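Local atomic coordinates of lovastatin nonaketide synthase mokA (PDB entry 6AD3), a protein that builds the polyketide chain of lovastatin (monacolin K) in nine iterative steps and is represented here by its condensation domain. Residues 406-409 and 410-414. The protein carries 1 engineered substitution. Residues are numbered along the deposited sequence; the frame is centred on the assembly and turned at random.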
loop_
_atom_site.group_PDB
_atom_site.type_symbol
_atom_site.label_atom_id
_atom_site.label_comp_id
_atom_site.label_asym_id
_atom_site.label_seq_id
_atom_site.Cartn_x
_atom_site.Cartn_y
_atom_site.Cartn_z
ATOM N N VAL A 406 13.351 -3.836 -8.435
ATOM C CA VAL A 406 13.832 -2.493 -8.326
ATOM C C VAL A 406 12.904 -1.612 -7.472
ATOM O O VAL A 406 11.764 -1.364 -7.865
ATOM C CB VAL A 406 13.982 -1.853 -9.702
ATOM C CG1 VAL A 406 14.550 -0.459 -9.563
ATOM C CG2 VAL A 406 14.890 -2.696 -10.553
ATOM N N PRO A 407 13.406 -1.108 -6.326
ATOM C CA PRO A 407 12.581 -0.169 -5.543
ATOM C C PRO A 407 12.298 1.121 -6.357
ATOM O O PRO A 407 13.197 1.635 -7.023
ATOM C CB PRO A 407 13.457 0.143 -4.339
ATOM C CG PRO A 407 14.351 -1.060 -4.189
ATOM C CD PRO A 407 14.626 -1.495 -5.602
ATOM N N TYR A 408 11.041 1.529 -6.453
ATOM C CA TYR A 408 10.671 2.558 -7.456
ATOM C C TYR A 408 11.428 3.881 -7.203
ATOM O O TYR A 408 11.743 4.605 -8.142
ATOM C CB TYR A 408 9.167 2.792 -7.528
ATOM C CG TYR A 408 8.607 3.567 -6.377
ATOM C CD1 TYR A 408 8.337 2.950 -5.159
ATOM C CD2 TYR A 408 8.261 4.872 -6.520
ATOM C CE1 TYR A 408 7.794 3.654 -4.087
ATOM C CE2 TYR A 408 7.739 5.612 -5.443
ATOM C CZ TYR A 408 7.434 4.951 -4.256
ATOM O OH TYR A 408 6.977 5.710 -3.204
ATOM N N GLY A 409 11.747 4.182 -5.938
ATOM C CA GLY A 409 12.489 5.407 -5.625
ATOM C C GLY A 409 13.863 5.438 -6.279
ATOM O O GLY A 409 14.352 6.507 -6.688
ATOM N N VAL A 410 14.503 4.276 -6.426
ATOM C CA VAL A 410 15.779 4.306 -7.152
ATOM C C VAL A 410 15.615 4.532 -8.639
ATOM O O VAL A 410 16.366 5.330 -9.222
ATOM C CB VAL A 410 16.841 3.224 -6.793
ATOM C CG1 VAL A 410 16.442 2.272 -5.725
ATOM C CG2 VAL A 410 17.517 2.595 -8.012
ATOM N N LEU A 411 14.518 4.049 -9.211
ATOM C CA LEU A 411 14.172 4.414 -10.613
ATOM C C LEU A 411 13.910 5.895 -10.753
ATOM O O LEU A 411 14.411 6.565 -11.672
ATOM C CB LEU A 411 12.957 3.640 -11.084
ATOM C CG LEU A 411 12.584 3.877 -12.533
ATOM C CD1 LEU A 411 13.692 3.417 -13.471
ATOM C CD2 LEU A 411 11.276 3.199 -12.887
ATOM N N LEU A 412 13.051 6.419 -9.906
ATOM C CA LEU A 412 12.740 7.822 -9.965
ATOM C C LEU A 412 14.008 8.698 -9.944
ATOM O O LEU A 412 14.119 9.669 -10.708
ATOM C CB LEU A 412 11.854 8.192 -8.788
ATOM C CG LEU A 412 10.356 8.308 -9.004
ATOM C CD1 LEU A 412 9.752 7.764 -10.254
ATOM C CD2 LEU A 412 9.546 8.015 -7.766
ATOM N N GLU A 413 14.935 8.367 -9.054
ATOM C CA GLU A 413 16.175 9.129 -8.926
ATOM C C GLU A 413 16.995 9.022 -10.186
ATOM O O GLU A 413 17.472 10.033 -10.721
ATOM C CB GLU A 413 17.005 8.645 -7.751
ATOM C CG GLU A 413 18.393 9.287 -7.715
ATOM C CD GLU A 413 19.066 9.142 -6.367
ATOM O OE1 GLU A 413 19.571 10.156 -5.832
ATOM O OE2 GLU A 413 19.049 8.026 -5.820
ATOM N N ARG A 414 17.107 7.815 -10.705
ATOM C CA ARG A 414 17.818 7.602 -11.951
ATOM C C ARG A 414 17.256 8.372 -13.107
ATOM O O ARG A 414 18.017 8.850 -13.945
ATOM C CB ARG A 414 17.900 6.147 -12.288
ATOM C CG ARG A 414 18.831 5.429 -11.352
ATOM C CD ARG A 414 18.947 3.984 -11.719
ATOM N NE ARG A 414 19.449 3.840 -13.067
ATOM C CZ ARG A 414 20.713 3.617 -13.357
ATOM N NH1 ARG A 414 21.611 3.484 -12.376
ATOM N NH2 ARG A 414 21.056 3.428 -14.613
#
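Tyr408 and Leu412, one helical turn apart, meet in the first turn of helix 408-414 of the condensation domain and make a compact example of how a short helix opens, a side-chain pair sharing the i to i+4 spacing of the backbone bonds. CD2 of the leucine lies 3.6 Å from CD2 of the tyrosine ring and also touches CE2, the two side chains passing each other at a slant. Tyr408 CG sits between its own backbone N and carbonyl carbon (chi1 74°), a torsion that swings the ring back beside the leucine. The tight part is the backbone bond of the same pair: Leu412 N donates to Tyr408 O over 2.8 Å, almost straight at 172°. The next bond, Glu413 N to Gly409 O at 3.1 Å, has its donor tilted 31° from the carbonyl plane. Pro407 holds the N-cap position, where its O accepts a weak, bent bond from Val410 N, 3.0 Å long. Their side chains run side by side, with Pro407 CB 3.9 Å from Val410 CG1. Glu413 marks the looser, solvent side: its chain is extended, and just CB brushes Gly409 O, at 3.6 Å. Asn371 of strand 371-377 bridges to Val406 O through ND2 and to Tyr408 N through OD1. Helix 80-91 meets Pro407, Val410 and Leu412, strand 371-377 packs on Tyr408 and Leu411, and helix 256-266 touches Val406 and Leu411 and supplies Glu263 for a salt bridge to Arg414.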